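PDB 3CEX: DinB-like domain-containing protein from Enterococcus faecalis, which is of unknown function but adopts the four-helix fold of the DinB superfamily, some of whose members are metal-dependent enzymes. Local coordinates for residues K136-T139 / P140-R144; D109-A112 / A113-L117. All blocks are in the same frame, centred on the assembly; numbering follows the deposited sequence.

Contact 1: residues K136-T139 / P140-R144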
loop_
_atom_site.group_PDB
_atom_site.type_symbol
_atom_site.label_atom_id
_atom_site.label_comp_id
_atom_site.label_asym_id
_atom_site.label_seq_id
_atom_site.Cartn_x
_atom_site.Cartn_y
_atom_site.Cartn_z
ATOM N N LYS A 136 -18.976 -14.628 10.884
ATOM C CA LYS A 136 -19.906 -15.276 9.971
ATOM C C LYS A 136 -20.935 -14.297 9.420
ATOM O O LYS A 136 -21.609 -14.609 8.450
ATOM C CB LYS A 136 -20.619 -16.471 10.639
ATOM C CG LYS A 136 -21.487 -16.135 11.890
ATOM C CD LYS A 136 -21.898 -17.393 12.716
ATOM C CE LYS A 136 -22.806 -18.329 11.938
ATOM N NZ LYS A 136 -23.124 -19.620 12.648
ATOM N N ASN A 137 -21.048 -13.106 10.005
ATOM C CA ASN A 137 -22.174 -12.203 9.694
ATOM C C ASN A 137 -21.907 -11.253 8.512
ATOM O O ASN A 137 -22.410 -10.125 8.478
ATOM C CB ASN A 137 -22.579 -11.447 10.963
ATOM C CG ASN A 137 -23.105 -12.383 12.044
ATOM O OD1 ASN A 137 -23.920 -13.263 11.780
ATOM N ND2 ASN A 137 -22.631 -12.202 13.259
ATOM N N TRP A 138 -21.111 -11.741 7.560
ATOM C CA TRP A 138 -20.800 -11.065 6.306
ATOM C C TRP A 138 -20.987 -12.075 5.205
ATOM O O TRP A 138 -20.967 -13.271 5.470
ATOM C CB TRP A 138 -19.351 -10.604 6.296
ATOM C CG TRP A 138 -19.098 -9.609 7.346
ATOM C CD1 TRP A 138 -18.815 -9.862 8.656
ATOM C CD2 TRP A 138 -19.148 -8.182 7.210
ATOM N NE1 TRP A 138 -18.668 -8.680 9.343
ATOM C CE2 TRP A 138 -18.877 -7.634 8.484
ATOM C CE3 TRP A 138 -19.396 -7.313 6.136
ATOM C CZ2 TRP A 138 -18.837 -6.251 8.717
ATOM C CZ3 TRP A 138 -19.356 -5.931 6.371
ATOM C CH2 TRP A 138 -19.082 -5.423 7.653
ATOM N N THR A 139 -21.173 -11.590 3.978
ATOM C CA THR A 139 -21.190 -12.441 2.787
ATOM C C THR A 139 -20.055 -11.991 1.899
ATOM O O THR A 139 -20.069 -10.847 1.436
ATOM C CB THR A 139 -22.479 -12.304 1.962
ATOM O OG1 THR A 139 -23.605 -12.274 2.834
ATOM C CG2 THR A 139 -22.613 -13.473 0.961
ATOM N N PRO A 140 -19.048 -12.857 1.687
ATOM C CA PRO A 140 -18.919 -14.175 2.295
ATOM C C PRO A 140 -18.337 -13.946 3.686
ATOM O O PRO A 140 -17.893 -12.822 3.980
ATOM C CB PRO A 140 -17.922 -14.888 1.378
ATOM C CG PRO A 140 -17.028 -13.818 0.905
ATOM C CD PRO A 140 -17.873 -12.526 0.866
ATOM N N PRO A 141 -18.331 -14.986 4.534
ATOM C CA PRO A 141 -17.764 -14.840 5.872
ATOM C C PRO A 141 -16.326 -14.321 5.857
ATOM O O PRO A 141 -15.572 -14.524 4.887
ATOM C CB PRO A 141 -17.797 -16.260 6.423
ATOM C CG PRO A 141 -18.877 -16.936 5.678
ATOM C CD PRO A 141 -18.877 -16.346 4.310
ATOM N N VAL A 142 -15.959 -13.628 6.926
ATOM C CA VAL A 142 -14.595 -13.201 7.092
ATOM C C VAL A 142 -13.808 -14.330 7.763
ATOM O O VAL A 142 -14.189 -14.814 8.833
ATOM C CB VAL A 142 -14.527 -11.948 7.964
ATOM C CG1 VAL A 142 -13.074 -11.515 8.160
ATOM C CG2 VAL A 142 -15.396 -10.835 7.356
ATOM N N THR A 143 -12.710 -14.714 7.129
ATOM C CA THR A 143 -11.803 -15.717 7.637
ATOM C C THR A 143 -10.559 -15.057 8.183
ATOM O O THR A 143 -10.325 -13.867 7.967
ATOM C CB THR A 143 -11.344 -16.615 6.489
ATOM O OG1 THR A 143 -10.686 -15.802 5.487
ATOM C CG2 THR A 143 -12.533 -17.382 5.863
ATOM N N ARG A 144 -9.731 -15.845 8.861
ATOM C CA ARG A 144 -8.473 -15.348 9.384
ATOM C C ARG A 144 -7.644 -14.716 8.243
ATOM O O ARG A 144 -7.035 -13.657 8.406
ATOM C CB ARG A 144 -7.713 -16.491 10.033
ATOM C CG ARG A 144 -6.595 -16.107 10.951
ATOM C CD ARG A 144 -6.105 -17.340 11.714
ATOM N NE ARG A 144 -7.194 -18.044 12.381
ATOM C CZ ARG A 144 -7.677 -17.740 13.577
ATOM N NH1 ARG A 144 -7.173 -16.752 14.295
ATOM N NH2 ARG A 144 -8.664 -18.442 14.069
#
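The indole of Trp-138 is met by one branch of Val-142, whose CG2 comes in obliquely and stops 3.8 Å from Trp-138 CD1 of the pyrrole part. The two side chains lie alongside each other and point the same way, at the surface tip of a beta-hairpin that joins strand 133-135 to strand 142-143. A chi1 of -63° puts CG anti to the carbonyl carbon, and chi2 of 84° turns CD1 to the valine; NE1 is held weakly by Asp-135. Val-142 is anchored through backbone bonds to Ile-134 and Asp-135.

The reversal itself exemplifies a type VIb turn: Thr-139 and Pro-140 form its corners, between Trp-138 and Pro-141, and the peptide joining them is cis. The puckered ring of Pro-140 follows directly on Thr-139, whose CG2 lies 3.7 Å from Pro-140 N. No amide closes the turn, since Pro-141 has no N-H to offer. Across the base, Lys-136 CA passes 4.2 Å from Pro-141 CB. The carbonyl of Trp-138 has a weak, strongly bent C-H...O contact: Pro-141 CA lies 3.6 Å from Trp-138 O, with 123° at the hydrogen.

Contact 2: residues D109-A112 / A113-L117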
loop_
_atom_site.group_PDB
_atom_site.type_symbol
_atom_site.label_atom_id
_atom_site.label_comp_id
_atom_site.label_asym_id
_atom_site.label_seq_id
_atom_site.Cartn_x
_atom_site.Cartn_y
_atom_site.Cartn_z
ATOM N N ASP A 109 8.221 4.049 18.034
ATOM C CA ASP A 109 8.221 2.978 19.047
ATOM C C ASP A 109 6.930 2.159 19.038
ATOM O O ASP A 109 6.957 0.899 19.096
ATOM C CB ASP A 109 8.483 3.565 20.441
ATOM C CG ASP A 109 9.889 4.092 20.613
ATOM O OD1 ASP A 109 10.773 3.823 19.762
ATOM O OD2 ASP A 109 10.113 4.790 21.631
ATOM N N TYR A 110 5.788 2.831 18.939
ATOM C CA TYR A 110 4.529 2.096 18.938
ATOM C C TYR A 110 4.354 1.321 17.612
ATOM O O TYR A 110 3.918 0.167 17.601
ATOM C CB TYR A 110 3.337 3.029 19.220
ATOM C CG TYR A 110 1.981 2.340 19.255
ATOM C CD1 TYR A 110 1.808 1.092 19.867
ATOM C CD2 TYR A 110 0.878 2.935 18.709
ATOM C CE1 TYR A 110 0.525 0.460 19.895
ATOM C CE2 TYR A 110 -0.370 2.320 18.735
ATOM C CZ TYR A 110 -0.546 1.084 19.317
ATOM O OH TYR A 110 -1.814 0.508 19.320
ATOM N N LEU A 111 4.730 1.930 16.493
ATOM C CA LEU A 111 4.691 1.198 15.226
ATOM C C LEU A 111 5.622 -0.028 15.227
ATOM O O LEU A 111 5.234 -1.104 14.773
ATOM C CB LEU A 111 5.018 2.112 14.028
ATOM C CG LEU A 111 4.855 1.513 12.620
ATOM C CD1 LEU A 111 3.405 1.021 12.385
ATOM C CD2 LEU A 111 5.227 2.598 11.540
ATOM N N ALA A 112 6.831 0.132 15.750
ATOM C CA ALA A 112 7.779 -0.994 15.836
ATOM C C ALA A 112 7.221 -2.133 16.691
ATOM O O ALA A 112 7.376 -3.317 16.341
ATOM C CB ALA A 112 9.153 -0.527 16.406
ATOM N N ALA A 113 6.578 -1.781 17.815
ATOM C CA ALA A 113 5.925 -2.768 18.659
ATOM C C ALA A 113 4.785 -3.455 17.914
ATOM O O ALA A 113 4.625 -4.670 18.031
ATOM C CB ALA A 113 5.420 -2.154 19.964
ATOM N N SER A 114 3.955 -2.696 17.199
ATOM C CA SER A 114 2.832 -3.326 16.484
ATOM C C SER A 114 3.265 -4.185 15.294
ATOM O O SER A 114 2.652 -5.201 15.016
ATOM C CB SER A 114 1.812 -2.283 16.042
ATOM O OG SER A 114 1.374 -1.581 17.183
ATOM N N VAL A 115 4.305 -3.760 14.580
ATOM C CA VAL A 115 4.878 -4.579 13.511
ATOM C C VAL A 115 5.462 -5.867 14.068
ATOM O O VAL A 115 5.232 -6.933 13.497
ATOM C CB VAL A 115 5.926 -3.773 12.679
ATOM C CG1 VAL A 115 6.699 -4.692 11.719
ATOM C CG2 VAL A 115 5.206 -2.652 11.912
ATOM N N ALA A 116 6.181 -5.788 15.186
ATOM C CA ALA A 116 6.752 -6.981 15.826
ATOM C C ALA A 116 5.683 -8.005 16.185
ATOM O O ALA A 116 5.843 -9.192 15.929
ATOM C CB ALA A 116 7.542 -6.618 17.093
ATOM N N LEU A 117 4.628 -7.532 16.825
ATOM C CA LEU A 117 3.482 -8.355 17.186
ATOM C C LEU A 117 2.900 -9.062 15.952
ATOM O O LEU A 117 2.618 -10.274 15.977
ATOM C CB LEU A 117 2.397 -7.476 17.830
ATOM C CG LEU A 117 1.107 -8.188 18.275
ATOM C CD1 LEU A 117 1.328 -9.031 19.566
ATOM C CD2 LEU A 117 -0.049 -7.160 18.449
#
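Asp-109 meets Ala-113 through the backbone, in a hydrogen bond of 3.0 Å from Ala-113 N to Asp-109 O. The methyl of Ala-113 rests near the same carbonyl, while the carboxylate of Asp-109 turns back along the chain to bond Gln-105.

At Tyr-110 the contact gains a side-chain component. The backbone bond runs 2.9 Å from Ser-114 N to Tyr-110 O. Ser-114 OG bonds Ala-52 O of helix 44-62; Tyr-110 O, 3.1 Å from Ser-114 OG, is a second acceptor within reach of the same proton. The serine hydroxyl also sits over one face of the tyrosine ring, with Ser-114 OG 3.5 Å from Tyr-110 CE1. CG anti to the backbone N (chi1 -179°) carries the ring toward helix 44-62; there its OH bonds Asp-56, and Trp-69 and Trp-74 pack against it.

Leu-111 follows with the straightest of the four amide bonds, from Val-115 N to Leu-111 O at 2.8 Å and 166°. Beside it, Leu-111 CD1 and Val-115 CG2 approach to 4.1 Å, a modest apolar touch between two residues that both reach His-18 of helix 8-25. Ala-112, on the solvent side, closes the series with a bond of 3.0 Å from Ala-116 N to Ala-112 O.

Four successive i to i+4 bonds, with buried residues facing two neighbouring helices and Ala-112 and Ala-116 on the solvent side, mark an alpha-helix with one side buried in a DinB-type four-helix bundle.

In the fold
From the N terminus the chain first lays down helices 8-25 and 44-62, two of the neighbours against which contact 2 will pack. Contact 2 then falls within helix 104-124, where it closes single helical turns and no loop. Beyond that helix the chain runs through strand 133-135 into contact 1, which closes the hairpin and delivers the chain through strand 142-143 to helix 144-170. The contacts are in series, neither nested nor crossed. The centres of contact 1 and contact 2 are about 27 Å apart, and the nearest atoms of contact 1 and contact 2 are about 12 Å apart. Arg-144, at the start of the last helix, bonds Tyr-121 of helix 104-124, linking the hairpin's exit to the helix that carries contact 2.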